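Local structure of sensor protein (Bacillus halodurans, 3O5Y) at residues S5-I10 with L38-P43; S27-A32 with S60-A65; H47-G52 with K86-I91; I100-Y103 with R108-V111; I114-Q119 with L124-F129. The protein is probably a two-component sensor histidine kinase that uses ATP to phosphorylate a protein histidine, the chain here being its GAF domain. One frame throughout, in Å; residues are numbered along the deposited sequence.

Contact 1: S5-I10 with L38-P43; sequences SLDDII and LSHVYP
I10 and H40 are brought together by their first torsions: in I10 the CG2 methyl stands anti to the backbone N, and in H40 the ring carbon CG lies beside its own N (chi1 -65°). The imidazole thus reaches from strand 38-42 onto the first turn of helix 6-10, whose axis passes 9.8 Å from that of the strand. I10 covers one face of the ring. Its CB sits 4.2 Å from the centroid of the H40 ring and only 11° off the normal, a CH-pi contact, while I10 CG2 packs 3.6 Å from H40 CB. The D7 carboxylate lies near the ring's edge, steeply turned against it, though the detail of this approach is doubtful, and L6 CD2 comes near another part of the rim. A classic beta bulge places S39 and H40 side by side opposite F28 of the neighbouring strand, and of the two it is H40 that meets the helix. S5 and D8 form a capping box at the helix start, though its side-chain bonds are weak. With aliphatic I10 over one face and a carboxylate near the rim, the contact is largely apolar packing with a polar edge on its exposed side.

Contact 2: S27-A32 with S60-A65; sequences SFLLLA and SLYWSA. With ACT (acetate ion), chain C.
L29 and Y62, with CA atoms 8.9 Å apart, mark where strand 27-32 runs past helix 61-65, the two axes 11.6 Å apart and inclined at 62°. L29 meets the phenol with both branches: CD1 lies 3.7 Å from Y62 CE1, and CD2 is the same distance from Y62 CD1. Two residues on in the strand and one on in the helix, L31 CD1 touches W63 CH2 at 3.6 Å, its CG placed anti to the backbone N (chi1 -174°); the W63 indole is pinned by its NE1, bonded to I55 O. An acetate, probably from the crystallisation liquor, occupies a position consistent with the ligand pocket found on this side of the sheet in GAF domains. Its OXT accepts from Y62 OH at 2.7 Å, lying in the plane of the phenol, and from S27 OG at 2.9 Å; R25 NH1 binds the same ion, and Y62 OH also pairs with S113 OG. A phenylalanine in place of Y62 would probably keep the leucine packing but leave the acetate and S113 without the phenolic partner. At the start of the helix, S60 OG is the N-cap, taking a nearly straight bond from W63 N at 3.0 Å (174°), and is itself tied to E85 OE2.

Contact 3: H47-G52 with K86-I91; sequences HSLDIG and KQYLAI
S48 and Y88 bring their CA atoms within 5.7 Å of each other, where the irregular loop 47-52 passes beside the short helix 86-90. In that helix K86 O takes both an i+3 and an i+4 donor, L89 N at 2.9 Å and A90 N at 2.8 Å. Its Y88 presents the flat of the phenol to the loop. L49 CD2 stands almost exactly over the ring centre, 3.8 Å from the Y88 centroid and 5° off the normal, an end-on CH-pi contact; with chi1 near -63° and chi2 near 170° the leucine carries this methyl straight out across the face. Q87 CG covers the opposite face, so the ring is sandwiched between aliphatic carbons, which probably restricts its rotation. S48 works at the rim, its OG lying near the ring plane 3.8 Å from Y88 CD2, and S48 CB also packs 3.9 Å from I91 CG2. Replacing Y88 by an alanine would probably leave L49 without its aromatic platform and let the loop shift away from the helix. L49 further touches Y84, and its side chain is about 4 Å from a bound acetate, an arrangement consistent with the GAF fold, in which loops and short helices wall the ligand pocket on one side of the sheet.

Contact 4: I100-Y103 with R108-V111; sequences IPIY and RVGV
Backbone hydrogen bonds carry this antiparallel pair, and they concentrate on I102 and its partners. I102 O accepts twice, from V109 N at 2.8 Å and from G110 N at 3.1 Å, both donors lying in its carbonyl plane and the second on a lone pair. In return I102 N gives a fairly straight bond to G110 O at 2.7 Å (167°), but from above that carbonyl's plane, 45° out of it. Two consecutive residues facing one define a classic beta bulge, and the register slips by one residue between I102 and Y103. A CA-H...O contact, V111 CA to I100 O at 3.6 Å, adds to the pairing of P101 with V111.

Apolar contacts centre on the I102 side chain. Its CG2, anti to the backbone N, packs 3.9 Å from V109 CG1, since the bulge brings V109 round to the I102 side; CD1 reaches the other way along the strand to lie 3.4 Å from V111 C. It passes beside G110, where a CB would stand close to that methyl. Helix 124-142 covers this face, with A138 against I102 and I141 against V109. On the opposite face, L66 of helix 61-68 covers P101, R108 and V111. Y103 lies on this face too, its CB 3.8 Å from R108 CA, but its end leads away and its side chain meets R69 in a loop, while the R108 guanidinium leads away to a salt bridge with D67. The whole is a bulged beta hairpin, two adjacent strands of the central antiparallel sheet of the GAF fold, enclosed by helices on both faces.

Contact 5: I114-Q119 with L124-F129; sequences IGRKQQ and LDDLAF
D126 OD2 accepts a 2.7 Å hydrogen bond from a water molecule, which in turn accepts from R116 NH2 at 3.0 Å. Through this bridge the end of strand 114-116 is joined to the first turn of helix 124-129. The direct ion pair is long: R116 NH2 and D126 OD2 stand 4.0 Å apart, so the water does much of the linking while the opposite charges still attract across the gap. Both the carboxylate oxygen and the water lie at the edge of the guanidinium, near its plane, but the two flat groups are not side by side; their planes are turned 75° apart, and a two-pronged pairing is excluded. The arginine reaches this far because its chain is extended from CG to NE, after a first torsion (chi1 -70°) that sets CG beside the backbone N.

Most of the grip on the guanidinium comes from the neighbouring loops. NE bonds to H22 O and NH1 to I120 O, with a weaker bond from NH1 to D121 O, and W122 offers its ring in a cation-pi contact. R116 is buried, and these bonds, with that to the water, occupy NE, NH1 and NH2 and probably hold the group's rotation. D126, near the start of its helix, has its own N bonded to S123 OG; the helix end would probably help to stabilise the carboxylate's negative charge. The arrangement is a buried arginine, gripped by carbonyls, that clamps the turn between the strand that comes last in sequence, central in the GAF sheet, and the long helix 124-142 that follows it.

Contacts 1, 2 and 4 follow one another across the sheet. Strand 35-42 of contact 1 pairs with strand 25-32 of contact 2 (F28 N to H40 O, 2.7 Å), which pairs in turn with strand 108-116 of contact 4 (L29 N to V111 O, 2.8 Å); the centres of contacts 2 and 4 are about 7 Å apart. Contact 5 uses the far end of that strand, its centre about 17 Å from contact 4. Contact 3 joins the ligand side: Y62 OH touches L89 CD2 at 3.5 Å, and L38 O meets G52 N at 2.8 Å. The acetate thus lies between contacts 2 and 3, whereas the helices of contacts 1 and 5 lie across the sheet.

Contact 1: S5-I10 with L38-P43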
# COMPACT_ATOMS: atom_id res chain seq x y z
N SER A 5 6.84 16.61 8.19
CA SER A 5 7.35 15.27 8.46
C SER A 5 6.80 14.26 7.44
O SER A 5 5.90 14.56 6.65
CB SER A 5 7.01 14.84 9.89
OG SER A 5 5.61 14.86 10.09
N LEU A 6 7.38 13.06 7.46
CA LEU A 6 6.91 11.95 6.64
C LEU A 6 5.51 11.58 7.06
O LEU A 6 4.68 11.27 6.22
CB LEU A 6 7.84 10.76 6.81
CG LEU A 6 7.50 9.48 6.07
CD1 LEU A 6 7.80 9.65 4.59
CD2 LEU A 6 8.29 8.31 6.67
N ASP A 7 5.25 11.61 8.37
CA ASP A 7 3.92 11.45 8.93
C ASP A 7 2.89 12.36 8.25
O ASP A 7 1.81 11.90 7.84
CB ASP A 7 3.93 11.80 10.42
CG ASP A 7 4.26 10.61 11.32
OD1 ASP A 7 4.60 9.51 10.83
OD2 ASP A 7 4.17 10.79 12.56
N ASP A 8 3.22 13.64 8.14
CA ASP A 8 2.30 14.64 7.64
C ASP A 8 2.03 14.43 6.14
O ASP A 8 0.91 14.60 5.69
CB ASP A 8 2.81 16.08 7.92
CG ASP A 8 2.95 16.40 9.43
OD1 ASP A 8 2.14 15.92 10.26
OD2 ASP A 8 3.90 17.16 9.78
N ILE A 9 3.07 14.04 5.39
CA ILE A 9 2.95 13.72 3.96
C ILE A 9 1.94 12.58 3.70
O ILE A 9 1.05 12.70 2.85
CB ILE A 9 4.34 13.38 3.35
CG1 ILE A 9 5.19 14.65 3.23
CG2 ILE A 9 4.20 12.74 1.98
CD1 ILE A 9 6.55 14.44 2.59
N ILE A 10 2.09 11.49 4.45
CA ILE A 10 1.23 10.34 4.33
C ILE A 10 -0.17 10.67 4.79
O ILE A 10 -1.12 10.41 4.06
CB ILE A 10 1.82 9.09 5.07
CG1 ILE A 10 2.88 8.42 4.21
CG2 ILE A 10 0.75 8.04 5.37
CD1 ILE A 10 4.24 8.85 4.52
N LEU A 38 6.37 -1.78 7.51
CA LEU A 38 5.08 -1.12 7.74
C LEU A 38 5.34 0.20 8.46
O LEU A 38 5.98 0.21 9.51
CB LEU A 38 4.19 -1.98 8.63
CG LEU A 38 2.66 -2.01 8.45
CD1 LEU A 38 2.01 -2.41 9.77
CD2 LEU A 38 2.05 -0.73 7.90
N SER A 39 4.83 1.30 7.94
CA SER A 39 5.10 2.55 8.63
C SER A 39 3.89 3.39 8.97
O SER A 39 3.93 4.15 9.94
CB SER A 39 6.15 3.37 7.87
OG SER A 39 5.60 3.85 6.67
N HIS A 40 2.81 3.26 8.20
CA HIS A 40 1.58 4.01 8.45
C HIS A 40 0.36 3.18 8.11
O HIS A 40 0.33 2.48 7.09
CB HIS A 40 1.56 5.30 7.63
CG HIS A 40 2.62 6.28 8.02
ND1 HIS A 40 2.37 7.34 8.87
CD2 HIS A 40 3.95 6.32 7.74
CE1 HIS A 40 3.50 8.01 9.06
NE2 HIS A 40 4.47 7.41 8.39
N VAL A 41 -0.66 3.29 8.96
CA VAL A 41 -1.92 2.60 8.74
C VAL A 41 -3.10 3.55 8.99
O VAL A 41 -3.09 4.33 9.95
CB VAL A 41 -2.07 1.40 9.70
CG1 VAL A 41 -3.41 0.72 9.49
CG2 VAL A 41 -0.93 0.40 9.52
N TYR A 42 -4.11 3.48 8.14
CA TYR A 42 -5.39 4.13 8.39
C TYR A 42 -6.50 3.13 8.11
O TYR A 42 -6.48 2.48 7.07
CB TYR A 42 -5.60 5.36 7.50
CG TYR A 42 -7.01 5.89 7.59
CD1 TYR A 42 -7.38 6.79 8.61
CD2 TYR A 42 -7.99 5.47 6.71
CE1 TYR A 42 -8.69 7.25 8.72
CE2 TYR A 42 -9.31 5.92 6.81
CZ TYR A 42 -9.65 6.81 7.81
OH TYR A 42 -10.95 7.26 7.90
N PRO A 43 -7.49 3.02 9.02
CA PRO A 43 -7.70 3.72 10.30
C PRO A 43 -6.62 3.37 11.31
O PRO A 43 -6.06 2.28 11.23
CB PRO A 43 -9.04 3.17 10.78
CG PRO A 43 -9.71 2.64 9.56
CD PRO A 43 -8.63 2.14 8.68

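Contact 2: S27-A32 with S60-A65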
# COMPACT_ATOMS: atom_id res chain seq x y z
N SER A 27 -2.51 1.03 4.07
CA SER A 27 -1.26 1.03 4.80
C SER A 27 -0.19 1.52 3.87
O SER A 27 -0.27 1.36 2.66
CB SER A 27 -0.90 -0.36 5.33
OG SER A 27 -0.63 -1.23 4.27
N PHE A 28 0.83 2.14 4.45
CA PHE A 28 1.94 2.59 3.67
C PHE A 28 3.19 1.95 4.23
O PHE A 28 3.38 1.87 5.45
CB PHE A 28 2.04 4.12 3.68
CG PHE A 28 3.36 4.62 3.23
CD1 PHE A 28 3.74 4.53 1.89
CD2 PHE A 28 4.28 5.11 4.15
CE1 PHE A 28 4.99 4.95 1.46
CE2 PHE A 28 5.55 5.53 3.73
CZ PHE A 28 5.90 5.44 2.38
N LEU A 29 4.04 1.47 3.33
CA LEU A 29 5.26 0.80 3.74
C LEU A 29 6.46 1.48 3.13
O LEU A 29 6.40 1.96 2.01
CB LEU A 29 5.22 -0.68 3.38
CG LEU A 29 4.07 -1.44 4.05
CD1 LEU A 29 2.83 -1.46 3.17
CD2 LEU A 29 4.50 -2.86 4.41
N LEU A 30 7.53 1.54 3.90
CA LEU A 30 8.69 2.33 3.54
C LEU A 30 9.86 1.40 3.29
O LEU A 30 10.14 0.51 4.08
CB LEU A 30 9.05 3.31 4.66
CG LEU A 30 9.65 4.70 4.36
CD1 LEU A 30 10.63 5.15 5.48
CD2 LEU A 30 10.33 4.85 2.97
N LEU A 31 10.52 1.60 2.17
CA LEU A 31 11.73 0.88 1.89
C LEU A 31 12.92 1.76 2.29
O LEU A 31 13.11 2.84 1.73
CB LEU A 31 11.78 0.51 0.41
CG LEU A 31 12.94 -0.39 0.01
CD1 LEU A 31 12.78 -1.76 0.66
CD2 LEU A 31 13.00 -0.53 -1.49
N ALA A 32 13.66 1.32 3.29
CA ALA A 32 15.00 1.85 3.59
C ALA A 32 15.97 0.67 3.77
O ALA A 32 15.60 -0.35 4.36
CB ALA A 32 14.98 2.73 4.83
N SER A 60 5.91 -12.76 -0.85
CA SER A 60 5.37 -11.44 -0.50
C SER A 60 4.70 -10.71 -1.68
O SER A 60 5.35 -10.42 -2.69
CB SER A 60 6.43 -10.56 0.13
OG SER A 60 6.00 -9.20 0.13
N LEU A 61 3.42 -10.39 -1.52
CA LEU A 61 2.68 -9.66 -2.57
C LEU A 61 3.30 -8.26 -2.74
O LEU A 61 3.52 -7.81 -3.87
CB LEU A 61 1.20 -9.52 -2.21
CG LEU A 61 0.14 -9.49 -3.32
CD1 LEU A 61 -1.15 -8.84 -2.83
CD2 LEU A 61 0.59 -8.78 -4.52
N TYR A 62 3.59 -7.61 -1.62
CA TYR A 62 4.17 -6.26 -1.65
C TYR A 62 5.53 -6.22 -2.38
O TYR A 62 5.76 -5.35 -3.22
CB TYR A 62 4.28 -5.66 -0.24
CG TYR A 62 2.96 -5.48 0.52
CD1 TYR A 62 2.97 -5.13 1.88
CD2 TYR A 62 1.73 -5.67 -0.10
CE1 TYR A 62 1.79 -4.96 2.58
CE2 TYR A 62 0.54 -5.49 0.60
CZ TYR A 62 0.57 -5.12 1.94
OH TYR A 62 -0.61 -4.96 2.64
N TRP A 63 6.42 -7.17 -2.09
CA TRP A 63 7.70 -7.24 -2.80
C TRP A 63 7.53 -7.60 -4.26
O TRP A 63 8.33 -7.18 -5.11
CB TRP A 63 8.64 -8.24 -2.14
CG TRP A 63 9.43 -7.64 -1.06
CD1 TRP A 63 9.23 -7.80 0.27
CD2 TRP A 63 10.53 -6.74 -1.20
NE1 TRP A 63 10.16 -7.08 0.98
CE2 TRP A 63 10.97 -6.42 0.11
CE3 TRP A 63 11.20 -6.19 -2.30
CZ2 TRP A 63 12.06 -5.57 0.35
CZ3 TRP A 63 12.27 -5.34 -2.07
CH2 TRP A 63 12.69 -5.04 -0.75
N SER A 64 6.49 -8.36 -4.56
CA SER A 64 6.22 -8.73 -5.93
C SER A 64 5.88 -7.49 -6.77
O SER A 64 6.33 -7.37 -7.91
CB SER A 64 5.11 -9.77 -5.96
OG SER A 64 4.85 -10.17 -7.28
N ALA A 65 5.12 -6.56 -6.19
CA ALA A 65 4.79 -5.30 -6.84
C ALA A 65 6.04 -4.45 -7.04
O ALA A 65 6.22 -3.86 -8.10
CB ALA A 65 3.76 -4.55 -6.02
C ACT C . -0.32 -4.76 6.19
O ACT C . 0.10 -5.95 6.04
OXT ACT C . -0.39 -4.01 5.17
CH3 ACT C . -0.71 -4.28 7.55

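Contact 3: H47-G52 with K86-I91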
# COMPACT_ATOMS: atom_id res chain seq x y z
N HIS A 47 -4.20 -2.70 12.25
CA HIS A 47 -3.12 -3.53 11.74
C HIS A 47 -3.00 -4.76 12.63
O HIS A 47 -3.28 -4.69 13.83
CB HIS A 47 -1.80 -2.76 11.70
CG HIS A 47 -1.47 -2.04 12.97
ND1 HIS A 47 -1.46 -0.66 13.05
CD2 HIS A 47 -1.14 -2.49 14.20
CE1 HIS A 47 -1.13 -0.30 14.29
NE2 HIS A 47 -0.93 -1.40 15.00
N SER A 48 -2.62 -5.89 12.05
CA SER A 48 -2.25 -7.05 12.85
C SER A 48 -0.76 -7.03 13.14
O SER A 48 -0.33 -7.47 14.21
CB SER A 48 -2.65 -8.35 12.16
OG SER A 48 -2.61 -9.44 13.08
N LEU A 49 0.02 -6.53 12.18
CA LEU A 49 1.46 -6.35 12.34
C LEU A 49 1.75 -5.03 13.02
O LEU A 49 1.13 -4.02 12.71
CB LEU A 49 2.18 -6.38 10.98
CG LEU A 49 2.14 -7.64 10.11
CD1 LEU A 49 2.69 -7.36 8.74
CD2 LEU A 49 2.91 -8.78 10.76
N ASP A 50 2.68 -5.04 13.96
CA ASP A 50 3.12 -3.82 14.60
C ASP A 50 3.65 -2.85 13.55
O ASP A 50 4.19 -3.28 12.53
CB ASP A 50 4.25 -4.14 15.58
CG ASP A 50 3.77 -4.80 16.86
OD1 ASP A 50 2.59 -5.21 16.95
OD2 ASP A 50 4.60 -4.91 17.79
N ILE A 51 3.49 -1.55 13.81
CA ILE A 51 4.19 -0.53 13.03
C ILE A 51 5.66 -0.87 13.19
O ILE A 51 6.10 -1.25 14.28
CB ILE A 51 3.92 0.89 13.56
CG1 ILE A 51 2.42 1.24 13.46
CG2 ILE A 51 4.83 1.95 12.89
CD1 ILE A 51 1.81 1.01 12.09
N GLY A 52 6.41 -0.79 12.10
CA GLY A 52 7.83 -1.12 12.12
C GLY A 52 8.14 -2.56 11.71
O GLY A 52 9.31 -2.89 11.55
N LYS A 86 -1.36 -12.01 3.35
CA LYS A 86 -2.77 -12.37 3.27
C LYS A 86 -3.47 -12.50 4.62
O LYS A 86 -4.46 -11.81 4.87
CB LYS A 86 -2.96 -13.62 2.43
CG LYS A 86 -4.42 -14.02 2.26
CD LYS A 86 -4.62 -14.92 1.06
CE LYS A 86 -5.99 -15.59 1.15
NZ LYS A 86 -6.57 -15.91 -0.19
N GLN A 87 -2.96 -13.36 5.50
CA GLN A 87 -3.62 -13.58 6.79
C GLN A 87 -3.73 -12.28 7.58
O GLN A 87 -4.61 -12.14 8.41
CB GLN A 87 -2.88 -14.64 7.62
CG GLN A 87 -1.46 -14.20 7.99
CD GLN A 87 -0.80 -15.09 9.02
OE1 GLN A 87 0.29 -15.61 8.79
NE2 GLN A 87 -1.45 -15.26 10.17
N TYR A 88 -2.82 -11.34 7.33
CA TYR A 88 -2.75 -10.10 8.12
C TYR A 88 -3.72 -9.08 7.56
O TYR A 88 -4.12 -8.16 8.26
CB TYR A 88 -1.31 -9.56 8.18
CG TYR A 88 -0.35 -10.51 8.86
CD1 TYR A 88 0.73 -11.05 8.17
CD2 TYR A 88 -0.54 -10.91 10.19
CE1 TYR A 88 1.60 -11.93 8.77
CE2 TYR A 88 0.33 -11.80 10.81
CZ TYR A 88 1.40 -12.31 10.09
OH TYR A 88 2.27 -13.20 10.68
N LEU A 89 -4.11 -9.27 6.30
CA LEU A 89 -5.13 -8.46 5.67
C LEU A 89 -6.52 -9.06 5.88
O LEU A 89 -7.45 -8.33 6.22
CB LEU A 89 -4.84 -8.27 4.17
CG LEU A 89 -3.55 -7.55 3.74
CD1 LEU A 89 -3.30 -7.66 2.23
CD2 LEU A 89 -3.54 -6.08 4.18
N ALA A 90 -6.66 -10.37 5.69
CA ALA A 90 -7.98 -11.02 5.83
C ALA A 90 -8.58 -10.79 7.21
O ALA A 90 -9.81 -10.65 7.35
CB ALA A 90 -7.88 -12.52 5.55
N ILE A 91 -7.71 -10.72 8.21
CA ILE A 91 -8.13 -10.62 9.60
C ILE A 91 -8.77 -9.27 9.88
O ILE A 91 -9.49 -9.12 10.86
CB ILE A 91 -6.95 -10.88 10.56
CG1 ILE A 91 -7.46 -11.28 11.95
CG2 ILE A 91 -5.98 -9.68 10.61
CD1 ILE A 91 -6.37 -11.74 12.91

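Contact 4: I100-Y103 with R108-V111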
# COMPACT_ATOMS: atom_id res chain seq x y z
N ILE A 100 0.15 -0.72 -4.76
CA ILE A 100 0.84 0.18 -5.64
C ILE A 100 2.26 0.36 -5.14
O ILE A 100 2.44 0.91 -4.06
CB ILE A 100 0.16 1.57 -5.65
CG1 ILE A 100 -1.31 1.41 -6.06
CG2 ILE A 100 0.95 2.54 -6.59
CD1 ILE A 100 -2.09 2.73 -6.16
N PRO A 101 3.26 -0.10 -5.91
CA PRO A 101 4.65 0.15 -5.54
C PRO A 101 4.97 1.63 -5.73
O PRO A 101 4.59 2.22 -6.74
CB PRO A 101 5.45 -0.70 -6.53
CG PRO A 101 4.58 -0.73 -7.78
CD PRO A 101 3.13 -0.66 -7.28
N ILE A 102 5.63 2.24 -4.76
CA ILE A 102 5.95 3.65 -4.87
C ILE A 102 7.40 3.80 -5.30
O ILE A 102 8.30 3.39 -4.58
CB ILE A 102 5.74 4.35 -3.54
CG1 ILE A 102 4.29 4.15 -3.09
CG2 ILE A 102 6.02 5.82 -3.69
CD1 ILE A 102 4.18 4.16 -1.59
N TYR A 103 7.62 4.32 -6.50
CA TYR A 103 8.99 4.61 -6.93
C TYR A 103 9.20 5.95 -7.59
O TYR A 103 8.32 6.48 -8.24
CB TYR A 103 9.63 3.46 -7.73
CG TYR A 103 8.95 3.01 -9.00
CD1 TYR A 103 9.61 3.09 -10.23
CD2 TYR A 103 7.69 2.41 -8.97
CE1 TYR A 103 9.00 2.63 -11.44
CE2 TYR A 103 7.07 1.95 -10.16
CZ TYR A 103 7.73 2.07 -11.39
OH TYR A 103 7.12 1.62 -12.55
N ARG A 108 13.24 2.77 -5.67
CA ARG A 108 12.01 2.32 -5.04
C ARG A 108 11.95 2.98 -3.69
O ARG A 108 12.97 3.08 -3.00
CB ARG A 108 12.03 0.82 -4.83
CG ARG A 108 12.24 0.04 -6.08
CD ARG A 108 13.23 -1.03 -5.78
NE ARG A 108 12.78 -2.31 -6.29
CZ ARG A 108 13.22 -3.48 -5.86
NH1 ARG A 108 12.73 -4.61 -6.38
NH2 ARG A 108 14.15 -3.52 -4.89
N VAL A 109 10.76 3.40 -3.31
CA VAL A 109 10.54 4.21 -2.13
C VAL A 109 9.69 3.45 -1.12
O VAL A 109 9.91 3.55 0.09
CB VAL A 109 9.87 5.55 -2.55
CG1 VAL A 109 9.14 6.21 -1.39
CG2 VAL A 109 10.90 6.48 -3.11
N GLY A 110 8.72 2.68 -1.60
CA GLY A 110 7.82 1.99 -0.67
C GLY A 110 6.66 1.34 -1.37
O GLY A 110 6.71 1.08 -2.58
N VAL A 111 5.61 1.06 -0.61
CA VAL A 111 4.42 0.41 -1.14
C VAL A 111 3.19 1.06 -0.55
O VAL A 111 3.18 1.43 0.63
CB VAL A 111 4.44 -1.13 -0.87
CG1 VAL A 111 3.06 -1.78 -1.12
CG2 VAL A 111 5.50 -1.80 -1.72

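Contact 5: I114-Q119 with L124-F129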
# COMPACT_ATOMS: atom_id res chain seq x y z
N ILE A 114 -4.03 -0.77 -0.63
CA ILE A 114 -5.38 -0.22 -0.44
C ILE A 114 -6.39 -1.36 -0.42
O ILE A 114 -6.47 -2.14 -1.38
CB ILE A 114 -5.76 0.83 -1.50
CG1 ILE A 114 -4.64 1.88 -1.67
CG2 ILE A 114 -7.08 1.52 -1.14
CD1 ILE A 114 -5.01 3.01 -2.55
N GLY A 115 -7.12 -1.44 0.69
CA GLY A 115 -8.01 -2.55 0.94
C GLY A 115 -9.46 -2.14 0.84
O GLY A 115 -9.82 -0.99 1.14
N ARG A 116 -10.29 -3.06 0.38
CA ARG A 116 -11.75 -2.88 0.45
C ARG A 116 -12.37 -4.07 1.14
O ARG A 116 -11.93 -5.22 0.93
CB ARG A 116 -12.36 -2.70 -0.94
CG ARG A 116 -12.03 -1.39 -1.60
CD ARG A 116 -12.51 -1.33 -3.04
NE ARG A 116 -12.50 0.05 -3.53
CZ ARG A 116 -12.75 0.40 -4.79
NH1 ARG A 116 -13.03 -0.55 -5.69
NH2 ARG A 116 -12.72 1.68 -5.15
N LYS A 117 -13.37 -3.80 1.97
CA LYS A 117 -14.13 -4.85 2.66
C LYS A 117 -15.11 -5.54 1.73
O LYS A 117 -15.36 -6.72 1.86
CB LYS A 117 -14.83 -4.30 3.92
CG LYS A 117 -13.82 -3.77 4.91
CD LYS A 117 -14.40 -3.26 6.23
CE LYS A 117 -13.23 -2.91 7.20
NZ LYS A 117 -13.66 -2.80 8.63
N GLN A 118 -15.64 -4.80 0.77
CA GLN A 118 -16.54 -5.36 -0.23
C GLN A 118 -15.78 -5.50 -1.54
O GLN A 118 -14.93 -4.66 -1.87
CB GLN A 118 -17.78 -4.49 -0.41
CG GLN A 118 -18.72 -4.51 0.78
CD GLN A 118 -19.96 -3.66 0.57
OE1 GLN A 118 -21.06 -4.18 0.35
NE2 GLN A 118 -19.80 -2.34 0.63
N GLN A 119 -16.06 -6.56 -2.28
CA GLN A 119 -15.32 -6.82 -3.49
C GLN A 119 -15.90 -6.06 -4.66
O GLN A 119 -16.63 -6.61 -5.48
CB GLN A 119 -15.25 -8.31 -3.79
CG GLN A 119 -14.00 -8.97 -3.24
CD GLN A 119 -13.30 -9.84 -4.26
OE1 GLN A 119 -12.80 -9.36 -5.29
NE2 GLN A 119 -13.26 -11.14 -3.98
N LEU A 124 -11.00 2.36 -13.96
CA LEU A 124 -9.84 2.91 -14.65
C LEU A 124 -9.55 4.31 -14.15
O LEU A 124 -8.38 4.67 -13.93
CB LEU A 124 -10.10 2.95 -16.16
CG LEU A 124 -9.00 3.17 -17.23
CD1 LEU A 124 -9.41 4.29 -18.19
CD2 LEU A 124 -7.56 3.37 -16.74
N ASP A 125 -10.60 5.11 -13.96
CA ASP A 125 -10.46 6.47 -13.45
C ASP A 125 -9.77 6.49 -12.08
O ASP A 125 -8.89 7.31 -11.85
CB ASP A 125 -11.82 7.19 -13.38
CG ASP A 125 -12.48 7.37 -14.76
OD1 ASP A 125 -11.75 7.62 -15.76
OD2 ASP A 125 -13.73 7.24 -14.85
N ASP A 126 -10.18 5.61 -11.18
CA ASP A 126 -9.57 5.58 -9.86
C ASP A 126 -8.13 5.12 -9.95
O ASP A 126 -7.27 5.70 -9.31
CB ASP A 126 -10.38 4.71 -8.89
CG ASP A 126 -11.66 5.39 -8.42
OD1 ASP A 126 -11.90 6.58 -8.78
OD2 ASP A 126 -12.43 4.72 -7.69
N LEU A 127 -7.85 4.11 -10.77
CA LEU A 127 -6.49 3.61 -10.90
C LEU A 127 -5.56 4.63 -11.53
O LEU A 127 -4.43 4.77 -11.09
CB LEU A 127 -6.42 2.27 -11.66
CG LEU A 127 -7.10 1.06 -10.98
CD1 LEU A 127 -7.38 -0.05 -11.99
CD2 LEU A 127 -6.26 0.51 -9.86
N ALA A 128 -6.02 5.34 -12.56
CA ALA A 128 -5.22 6.41 -13.19
C ALA A 128 -4.94 7.52 -12.18
O ALA A 128 -3.80 7.97 -12.05
CB ALA A 128 -5.91 6.99 -14.41
N PHE A 129 -5.98 7.90 -11.44
CA PHE A 129 -5.84 8.94 -10.43
C PHE A 129 -4.85 8.54 -9.33
O PHE A 129 -3.96 9.29 -9.02
CB PHE A 129 -7.21 9.32 -9.84
CG PHE A 129 -7.12 10.31 -8.72
CD1 PHE A 129 -7.25 9.88 -7.40
CD2 PHE A 129 -6.90 11.67 -8.99
CE1 PHE A 129 -7.16 10.79 -6.36
CE2 PHE A 129 -6.80 12.60 -7.95
CZ PHE A 129 -6.93 12.17 -6.63
O HOH W 1 -12.87 2.12 -8.07